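Local coordinates for ABC-type branched-chain amino acid transport systems periplasmic component-like protein (Thermomonospora curvata, PDB 4N03) that probably binds fatty acids as the substrate-binding component of an ABC transporter, and holds a palmitic acid molecule in this crystal structure, at residues I34-A39 with A102-L107; N98-I103 with D122-I127; K189-Q194 with S392-N397. All coordinates share one frame; numbering follows the deposited sequence. Where two conformers were deposited one is given.

Contact 1 of 3, residues I34-A39 with A102-L107; sequences IKLGIA and AIPHFL
A39 sets its methyl over one face of the F106 ring. A39 CB lies 3.8 Å from the centroid of the F106 ring and 12° off the ring normal, a CH-pi contact near the middle of the face. The ring reaches this place because CG of F106 is anti to its backbone N (chi1 -155°). Residues M111, V112 and V115 of helix 109-122 also pack on F106. On the other face of the sheet, I38 meets H105. The branch methyl I38 CG2 comes to the edge of the imidazole, 3.5 Å from H105 CD2. NE2 of H105 is hydrogen-bonded to T40 OG1, which ties down the ring's far end. Segments 34-39 and 105-107 are neighbouring parallel strands in the four-stranded sheet of one lobe of a periplasmic binding protein. Two backbone bonds join them at A39: A39 N gives to H105 O at 2.9 Å, and A39 O accepts from L107 N at 2.8 Å. Further back, G37 N gives a nearly straight bond to A102 O (2.9 Å, 174° at the hydrogen). Between these bonds the chain turns a corner at P104. Proline has no N-H, so G37 O receives no hydrogen bond from P104 N. Instead the CA-H of I103 points at G37 O, with CA 3.2 Å from it. CD of the P104 ring also lies against that oxygen. L36 CB packs on P104 CD at 3.8 Å, the two side chains crossing at about a right angle. L107, where the segment ends, touches the bound palmitic acid.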
loop_
_atom_site.group_PDB
_atom_site.type_symbol
_atom_site.label_atom_id
_atom_site.label_comp_id
_atom_site.label_asym_id
_atom_site.label_seq_id
_atom_site.Cartn_x
_atom_site.Cartn_y
_atom_site.Cartn_z
ATOM N N ILE A 34 -21.849 3.253 13.054
ATOM C CA ILE A 34 -20.434 2.964 13.340
ATOM C C ILE A 34 -19.626 3.956 12.486
ATOM O O ILE A 34 -19.665 3.884 11.257
ATOM C CB ILE A 34 -20.057 1.545 12.943
ATOM C CG1 ILE A 34 -20.831 0.516 13.764
ATOM C CG2 ILE A 34 -18.555 1.331 13.086
ATOM C CD1 ILE A 34 -20.860 -0.848 13.151
ATOM N N LYS A 35 -18.932 4.878 13.143
ATOM C CA LYS A 35 -18.086 5.855 12.475
ATOM C C LYS A 35 -16.657 5.357 12.350
ATOM O O LYS A 35 -16.051 4.911 13.345
ATOM C CB LYS A 35 -18.069 7.166 13.257
ATOM C CG LYS A 35 -19.378 7.928 13.215
ATOM C CD LYS A 35 -19.317 9.280 13.908
ATOM C CE LYS A 35 -19.150 9.134 15.410
ATOM N NZ LYS A 35 -18.872 10.344 16.209
ATOM N N LEU A 36 -16.132 5.404 11.140
ATOM C CA LEU A 36 -14.782 5.012 10.829
ATOM C C LEU A 36 -14.045 6.210 10.287
ATOM O O LEU A 36 -14.631 7.058 9.604
ATOM C CB LEU A 36 -14.773 3.874 9.811
ATOM C CG LEU A 36 -15.550 2.632 10.232
ATOM C CD1 LEU A 36 -15.512 1.615 9.112
ATOM C CD2 LEU A 36 -14.975 2.030 11.500
ATOM N N GLY A 37 -12.749 6.310 10.543
ATOM C CA GLY A 37 -11.939 7.393 10.036
ATOM C C GLY A 37 -11.058 6.989 8.882
ATOM O O GLY A 37 -10.496 5.889 8.872
ATOM N N ILE A 38 -10.863 7.916 7.954
ATOM C CA ILE A 38 -10.006 7.772 6.817
ATOM C C ILE A 38 -9.085 8.980 6.797
ATOM O O ILE A 38 -9.558 10.124 6.768
ATOM C CB ILE A 38 -10.760 7.623 5.516
ATOM C CG1 ILE A 38 -11.464 6.258 5.503
ATOM C CG2 ILE A 38 -9.800 7.770 4.320
ATOM C CD1 ILE A 38 -12.313 6.006 4.286
ATOM N N ALA A 39 -7.768 8.749 6.817
ATOM C CA ALA A 39 -6.740 9.818 6.728
ATOM C C ALA A 39 -5.896 9.515 5.511
ATOM O O ALA A 39 -5.103 8.579 5.545
ATOM C CB ALA A 39 -5.918 9.882 7.998
ATOM N N ALA A 102 -12.336 3.052 14.538
ATOM C CA ALA A 102 -11.160 2.494 13.885
ATOM C C ALA A 102 -10.835 3.391 12.695
ATOM O O ALA A 102 -11.672 4.209 12.276
ATOM C CB ALA A 102 -11.449 1.075 13.424
ATOM N N ILE A 103 -9.638 3.189 12.145
ATOM C CA ILE A 103 -9.117 3.924 10.974
ATOM C C ILE A 103 -8.744 2.897 9.926
ATOM O O ILE A 103 -7.606 2.412 9.877
ATOM C CB ILE A 103 -7.955 4.835 11.322
ATOM C CG1 ILE A 103 -8.424 5.878 12.325
ATOM C CG2 ILE A 103 -7.439 5.473 10.059
ATOM C CD1 ILE A 103 -7.301 6.792 12.800
ATOM N N PRO A 104 -9.705 2.536 9.043
ATOM C CA PRO A 104 -9.427 1.514 8.042
ATOM C C PRO A 104 -8.676 1.928 6.810
ATOM O O PRO A 104 -8.389 1.113 5.965
ATOM C CB PRO A 104 -10.809 1.023 7.658
ATOM C CG PRO A 104 -11.684 2.227 7.830
ATOM C CD PRO A 104 -11.159 2.812 9.116
ATOM N N HIS A 105 -8.345 3.216 6.713
ATOM C CA HIS A 105 -7.396 3.681 5.704
ATOM C C HIS A 105 -6.633 4.846 6.264
ATOM O O HIS A 105 -7.196 5.881 6.574
ATOM C CB HIS A 105 -8.103 4.078 4.392
ATOM C CG HIS A 105 -7.186 4.725 3.402
ATOM N ND1 HIS A 105 -5.969 4.194 3.052
ATOM C CD2 HIS A 105 -7.304 5.872 2.695
ATOM C CE1 HIS A 105 -5.373 5.010 2.202
ATOM N NE2 HIS A 105 -6.164 6.028 1.950
ATOM N N PHE A 106 -5.310 4.678 6.411
ATOM C CA PHE A 106 -4.406 5.742 6.825
ATOM C C PHE A 106 -3.231 5.675 5.833
ATOM O O PHE A 106 -2.405 4.743 5.888
ATOM C CB PHE A 106 -3.940 5.491 8.241
ATOM C CG PHE A 106 -3.515 6.744 8.965
ATOM C CD1 PHE A 106 -2.771 7.739 8.340
ATOM C CD2 PHE A 106 -3.817 6.904 10.283
ATOM C CE1 PHE A 106 -2.405 8.881 9.033
ATOM C CE2 PHE A 106 -3.473 8.051 10.969
ATOM C CZ PHE A 106 -2.748 9.046 10.348
ATOM N N LEU A 107 -3.179 6.614 4.897
ATOM C CA LEU A 107 -2.178 6.562 3.835
ATOM C C LEU A 107 -0.829 7.071 4.351
ATOM O O LEU A 107 -0.757 8.131 4.938
ATOM C CB LEU A 107 -2.613 7.434 2.660
ATOM C CG LEU A 107 -1.768 7.274 1.397
ATOM C CD1 LEU A 107 -2.666 7.394 0.171
ATOM C CD2 LEU A 107 -0.635 8.280 1.324
#

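Contact 2 of 3, residues N98-I103 with D122-I127; sequences NNVLAI and DKMFTI
M124, a selenomethionine, sends its side chain across to 98-103 and meets four residues there. M124 SE lies 3.5 Å from L101 O and also sits close to CA of A102. CE continues to V100 CG2, while CG packs against CG1 and CD1 of I103. The side chain crosses those of V100 and I103 at about a right angle. It starts with CG anti to the backbone N (chi1 -177°), then bends at chi2 and chi3, which brings SE over the L101-A102 backbone. A102 CB touches F125 CB at 4.1 Å and also lies close to F125 O.

The backbone closes the contact further on. I103 N gives a nearly straight bond to F125 O (2.9 Å, 176° at the hydrogen). I103 O accepts from I127 N, and I103 and T126 form a parallel bridge. Water 2 joins the two backbones before this bridge: it donates to L101 O at 2.7 Å and accepts from F125 N.

In the next shell, T126 OG1 donates to M124 O at 2.9 Å, from above the carbonyl plane. An alanine here would take away the hydroxyl and would probably leave M124 O without this donor. K123 ends helix 109-122 in a Schellman motif, so the chain leaves the helix and enters strand 126-129 within a few residues. R336 donates to V100 O, L101 O and D122 O, linking the two segments from outside.

The side-chain contacts are mostly apolar and centre on M124. L101 O and F125 N do not pair directly, so water 2 completes the join before the strand bonds begin, while A102 N stays buried without a partner.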
loop_
_atom_site.group_PDB
_atom_site.type_symbol
_atom_site.label_atom_id
_atom_site.label_comp_id
_atom_site.label_asym_id
_atom_site.label_seq_id
_atom_site.Cartn_x
_atom_site.Cartn_y
_atom_site.Cartn_z
ATOM N N ASN A 98 -11.185 10.549 19.125
ATOM C CA ASN A 98 -12.154 10.308 20.162
ATOM C C ASN A 98 -13.534 9.999 19.601
ATOM O O ASN A 98 -14.451 9.687 20.356
ATOM C CB ASN A 98 -12.118 11.410 21.222
ATOM C CG ASN A 98 -10.799 11.382 22.054
ATOM O OD1 ASN A 98 -10.281 10.308 22.443
ATOM N ND2 ASN A 98 -10.254 12.557 22.310
ATOM N N ASN A 99 -13.703 10.045 18.264
ATOM C CA ASN A 99 -15.035 10.003 17.604
ATOM C C ASN A 99 -15.194 9.014 16.475
ATOM O O ASN A 99 -16.243 8.986 15.837
ATOM C CB ASN A 99 -15.533 11.391 17.133
ATOM C CG ASN A 99 -14.591 12.092 16.174
ATOM O OD1 ASN A 99 -14.629 11.883 14.959
ATOM N ND2 ASN A 99 -13.767 12.981 16.721
ATOM N N VAL A 100 -14.168 8.195 16.225
ATOM C CA VAL A 100 -14.247 7.091 15.296
ATOM C C VAL A 100 -13.830 5.829 16.032
ATOM O O VAL A 100 -13.001 5.872 16.944
ATOM C CB VAL A 100 -13.400 7.284 14.006
ATOM C CG1 VAL A 100 -13.799 8.558 13.268
ATOM C CG2 VAL A 100 -11.924 7.283 14.269
ATOM N N LEU A 101 -14.334 4.698 15.616
ATOM C CA LEU A 101 -13.986 3.457 16.257
ATOM C C LEU A 101 -12.624 2.935 15.817
ATOM O O LEU A 101 -11.876 2.390 16.674
ATOM C CB LEU A 101 -15.068 2.397 15.945
ATOM C CG LEU A 101 -14.796 1.017 16.578
ATOM C CD1 LEU A 101 -14.830 1.020 18.078
ATOM C CD2 LEU A 101 -15.846 0.039 16.063
ATOM N N ALA A 102 -12.336 3.052 14.538
ATOM C CA ALA A 102 -11.160 2.494 13.885
ATOM C C ALA A 102 -10.835 3.391 12.695
ATOM O O ALA A 102 -11.672 4.209 12.276
ATOM C CB ALA A 102 -11.449 1.075 13.424
ATOM N N ILE A 103 -9.638 3.189 12.145
ATOM C CA ILE A 103 -9.117 3.924 10.974
ATOM C C ILE A 103 -8.744 2.897 9.926
ATOM O O ILE A 103 -7.606 2.412 9.877
ATOM C CB ILE A 103 -7.955 4.835 11.322
ATOM C CG1 ILE A 103 -8.424 5.878 12.325
ATOM C CG2 ILE A 103 -7.439 5.473 10.059
ATOM C CD1 ILE A 103 -7.301 6.792 12.800
ATOM N N ASP A 122 -4.426 4.496 22.332
ATOM C CA ASP A 122 -5.863 4.581 22.024
ATOM C C ASP A 122 -6.462 3.223 21.663
ATOM O O ASP A 122 -7.676 3.080 21.585
ATOM C CB ASP A 122 -6.097 5.574 20.888
ATOM C CG ASP A 122 -5.881 7.002 21.290
ATOM O OD1 ASP A 122 -5.931 7.323 22.509
ATOM O OD2 ASP A 122 -5.705 7.817 20.387
ATOM N N LYS A 123 -5.638 2.212 21.429
ATOM C CA LYS A 123 -6.065 0.902 20.939
ATOM C C LYS A 123 -6.816 1.023 19.605
ATOM O O LYS A 123 -7.800 0.325 19.349
ATOM C CB LYS A 123 -6.906 0.164 21.988
ATOM C CG LYS A 123 -6.157 -0.060 23.301
ATOM C CD LYS A 123 -7.002 -0.814 24.309
ATOM C CE LYS A 123 -6.186 -1.477 25.404
ATOM N NZ LYS A 123 -5.147 -0.642 26.067
HETATM N N MSE A 124 -6.308 1.865 18.723
HETATM C CA MSE A 124 -7.001 2.212 17.469
HETATM C C MSE A 124 -6.616 1.251 16.383
HETATM O O MSE A 124 -5.503 1.308 15.873
HETATM C CB MSE A 124 -6.572 3.632 17.073
HETATM C CG MSE A 124 -7.303 4.153 15.806
HETATM SE SE MSE A 124 -9.173 4.530 16.125
HETATM C CE MSE A 124 -8.858 6.399 16.721
ATOM N N PHE A 125 -7.554 0.393 15.961
ATOM C CA PHE A 125 -7.287 -0.474 14.836
ATOM C C PHE A 125 -7.084 0.345 13.607
ATOM O O PHE A 125 -7.985 1.111 13.226
ATOM C CB PHE A 125 -8.454 -1.481 14.660
ATOM C CG PHE A 125 -8.307 -2.446 13.523
ATOM C CD1 PHE A 125 -7.068 -2.931 13.120
ATOM C CD2 PHE A 125 -9.442 -2.889 12.828
ATOM C CE1 PHE A 125 -6.958 -3.817 12.071
ATOM C CE2 PHE A 125 -9.299 -3.810 11.811
ATOM C CZ PHE A 125 -8.079 -4.253 11.402
ATOM N N THR A 126 -5.933 0.248 12.967
ATOM C CA THR A 126 -5.504 1.058 11.867
ATOM C C THR A 126 -5.026 0.167 10.751
ATOM O O THR A 126 -4.163 -0.691 11.007
ATOM C CB THR A 126 -4.403 2.020 12.346
ATOM O OG1 THR A 126 -4.865 2.813 13.427
ATOM C CG2 THR A 126 -3.964 2.916 11.256
ATOM N N ILE A 127 -5.525 0.396 9.524
ATOM C CA ILE A 127 -5.073 -0.314 8.370
ATOM C C ILE A 127 -4.398 0.655 7.436
ATOM O O ILE A 127 -5.069 1.410 6.679
ATOM C CB ILE A 127 -6.199 -1.057 7.618
ATOM C CG1 ILE A 127 -7.037 -1.910 8.544
ATOM C CG2 ILE A 127 -5.631 -1.853 6.448
ATOM C CD1 ILE A 127 -8.307 -2.470 7.921
HETATM O O HOH W 1 -7.647 9.443 23.192
HETATM O O HOH W 2 -10.263 0.262 16.481
#

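Contact 3 of 3, residues K189-Q194 with S392-N397; sequences KYAAEQ and SELAKN
Apolar contacts centre on L394, whose two methyl groups reach toward helix 179-195. L394 CD1 lies 3.7 Å from Q194 CB, and CG of Q194 is almost as near. L394 CD1 also meets Y190 CE2 at 4.0 Å. L394 CD2 rests 4.1 Å from A191 CB. L394 CG is anti to the backbone N (chi1 -171°), and this carries the branched end toward the partner helix. The L394 side chain runs antiparallel to that of Y190 and to that of Q194. I153 of helix 148-161 touches both L394 and Y190, so a third helix takes part in the cluster.

Polar contacts between the segments run through water. Y190 OH is bound to water 3 at 2.6 Å, and that water donates to L394 O. Water 4 also binds Y190 OH and donates to N397 O at 2.8 Å. One phenol hydroxyl is therefore linked through two waters to the carbonyls of L394 and N397. Water 3 lies at the edge of the Y190 ring, in its plane.

Other bonds stay within one segment. Q194 has two deposited conformers. In the one described, chi1 (-69°) places CG over one face of the phenol ring, toward the rim. The bend at chi2 then brings the amide to the hydroxyl, and Q194 NE2 donates to Y190 OH at 3.0 Å, close to the amide plane. Separately, S392 OG accepts from A395 N at 3.0 Å.

That serine bond is a classic N-cap, starting the helix that carries L394. The contact is a surface crossing: the axes of the short segments 189-194 and 393-397 make 117° and stay 11.1 Å apart. It joins the short helix after strand 383-390 to helix 179-195, which follows strand 170-176 of the same seven-stranded sheet.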
loop_
_atom_site.group_PDB
_atom_site.type_symbol
_atom_site.label_atom_id
_atom_site.label_comp_id
_atom_site.label_asym_id
_atom_site.label_seq_id
_atom_site.Cartn_x
_atom_site.Cartn_y
_atom_site.Cartn_z
ATOM N N LYS A 189 19.607 -3.537 -0.263
ATOM C CA LYS A 189 20.958 -3.754 0.253
ATOM C C LYS A 189 21.137 -5.162 0.741
ATOM O O LYS A 189 22.244 -5.737 0.585
ATOM C CB LYS A 189 21.260 -2.730 1.306
ATOM C CG LYS A 189 21.356 -1.340 0.690
ATOM C CD LYS A 189 21.394 -0.265 1.724
ATOM C CE LYS A 189 22.703 -0.318 2.457
ATOM N NZ LYS A 189 22.760 0.929 3.208
ATOM N N TYR A 190 20.094 -5.769 1.307
ATOM C CA TYR A 190 20.193 -7.180 1.728
ATOM C C TYR A 190 20.408 -8.059 0.534
ATOM O O TYR A 190 21.300 -8.921 0.482
ATOM C CB TYR A 190 18.956 -7.577 2.507
ATOM C CG TYR A 190 18.987 -9.026 2.919
ATOM C CD1 TYR A 190 19.729 -9.431 4.030
ATOM C CD2 TYR A 190 18.311 -9.992 2.195
ATOM C CE1 TYR A 190 19.777 -10.729 4.399
ATOM C CE2 TYR A 190 18.358 -11.321 2.613
ATOM C CZ TYR A 190 19.104 -11.685 3.742
ATOM O OH TYR A 190 19.142 -12.986 4.166
ATOM N N ALA A 191 19.547 -7.877 -0.468
ATOM C CA ALA A 191 19.672 -8.639 -1.675
ATOM C C ALA A 191 21.055 -8.455 -2.323
ATOM O O ALA A 191 21.679 -9.404 -2.797
ATOM C CB ALA A 191 18.561 -8.311 -2.648
ATOM N N ALA A 192 21.516 -7.224 -2.362
ATOM C CA ALA A 192 22.816 -6.928 -2.988
ATOM C C ALA A 192 23.976 -7.613 -2.239
ATOM O O ALA A 192 24.849 -8.161 -2.856
ATOM C CB ALA A 192 23.049 -5.439 -3.033
ATOM N N GLU A 193 23.906 -7.597 -0.933
ATOM C CA GLU A 193 24.934 -8.302 -0.159
ATOM C C GLU A 193 24.915 -9.792 -0.429
ATOM O O GLU A 193 25.983 -10.441 -0.578
ATOM C CB GLU A 193 24.767 -8.009 1.362
ATOM C CG GLU A 193 25.866 -8.507 2.289
ATOM C CD GLU A 193 27.186 -7.848 1.988
ATOM O OE1 GLU A 193 27.289 -6.596 2.037
ATOM O OE2 GLU A 193 28.136 -8.587 1.696
ATOM N N GLN A 194 23.721 -10.366 -0.471
ATOM C CA GLN A 194 23.600 -11.794 -0.654
ATOM C C GLN A 194 23.982 -12.249 -2.052
ATOM O O GLN A 194 24.522 -13.317 -2.216
ATOM C CB GLN A 194 22.182 -12.259 -0.291
ATOM C CG GLN A 194 21.854 -12.181 1.184
ATOM C CD GLN A 194 22.469 -13.343 1.948
ATOM O OE1 GLN A 194 23.468 -13.917 1.540
ATOM N NE2 GLN A 194 21.870 -13.710 3.017
ATOM N N SER A 392 10.594 -15.527 -3.016
ATOM C CA SER A 392 11.951 -16.066 -3.146
ATOM C C SER A 392 12.466 -16.668 -1.857
ATOM O O SER A 392 12.073 -16.263 -0.797
ATOM C CB SER A 392 12.919 -15.000 -3.633
ATOM O OG SER A 392 13.124 -13.958 -2.714
ATOM N N GLU A 393 13.338 -17.648 -1.979
ATOM C CA GLU A 393 14.078 -18.154 -0.801
ATOM C C GLU A 393 14.808 -17.051 -0.085
ATOM O O GLU A 393 14.860 -17.011 1.140
ATOM C CB GLU A 393 15.014 -19.282 -1.182
ATOM C CG GLU A 393 14.304 -20.551 -1.596
ATOM C CD GLU A 393 13.357 -21.120 -0.553
ATOM O OE1 GLU A 393 13.785 -21.394 0.597
ATOM O OE2 GLU A 393 12.154 -21.306 -0.876
ATOM N N LEU A 394 15.354 -16.135 -0.856
ATOM C CA LEU A 394 16.046 -15.022 -0.343
ATOM C C LEU A 394 15.156 -14.217 0.608
ATOM O O LEU A 394 15.552 -13.835 1.711
ATOM C CB LEU A 394 16.523 -14.213 -1.545
ATOM C CG LEU A 394 17.467 -13.075 -1.271
ATOM C CD1 LEU A 394 18.770 -13.522 -0.659
ATOM C CD2 LEU A 394 17.764 -12.298 -2.559
ATOM N N ALA A 395 13.922 -13.918 0.154
ATOM C CA ALA A 395 12.989 -13.211 0.998
ATOM C C ALA A 395 12.464 -14.041 2.169
ATOM O O ALA A 395 12.187 -13.514 3.225
ATOM C CB ALA A 395 11.813 -12.701 0.195
ATOM N N LYS A 396 12.312 -15.342 1.954
ATOM C CA LYS A 396 11.802 -16.220 2.982
ATOM C C LYS A 396 12.747 -16.257 4.199
ATOM O O LYS A 396 12.274 -16.325 5.299
ATOM C CB LYS A 396 11.721 -17.636 2.444
ATOM C CG LYS A 396 11.098 -18.674 3.377
ATOM C CD LYS A 396 10.922 -19.972 2.557
ATOM C CE LYS A 396 10.183 -21.076 3.231
ATOM N NZ LYS A 396 10.334 -22.291 2.391
ATOM N N ASN A 397 14.068 -16.209 3.983
ATOM C CA ASN A 397 15.037 -16.363 5.038
ATOM C C ASN A 397 15.473 -15.038 5.639
ATOM O O ASN A 397 16.147 -15.028 6.662
ATOM C CB ASN A 397 16.243 -17.198 4.568
ATOM C CG ASN A 397 15.846 -18.601 4.142
ATOM O OD1 ASN A 397 14.846 -19.143 4.600
ATOM N ND2 ASN A 397 16.615 -19.175 3.291
HETATM O O HOH W 3 17.853 -14.765 2.868
HETATM O O HOH W 4 18.683 -13.848 6.634
#

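In the fold
Contacts 1 and 2 are neighbours in the four-stranded parallel sheet, with centres 7 Å apart. They share A102 and I103, and strand 103-107 lies between 33-40 and 126-129. Contact 1 joins it to one neighbour and contact 2 to the other. Contact 3 lies on the far side of the chain's centre from contact 1, its centre 34 Å from that of contact 1 and 35 Å from that of contact 2. It comes later in the chain and packs helices beside the seven-stranded sheet. The contacts thus fall in the two lobes of a periplasmic binding protein. Palmitic acid touches L107 in contact 1, consistent with a ligand site between the lobes.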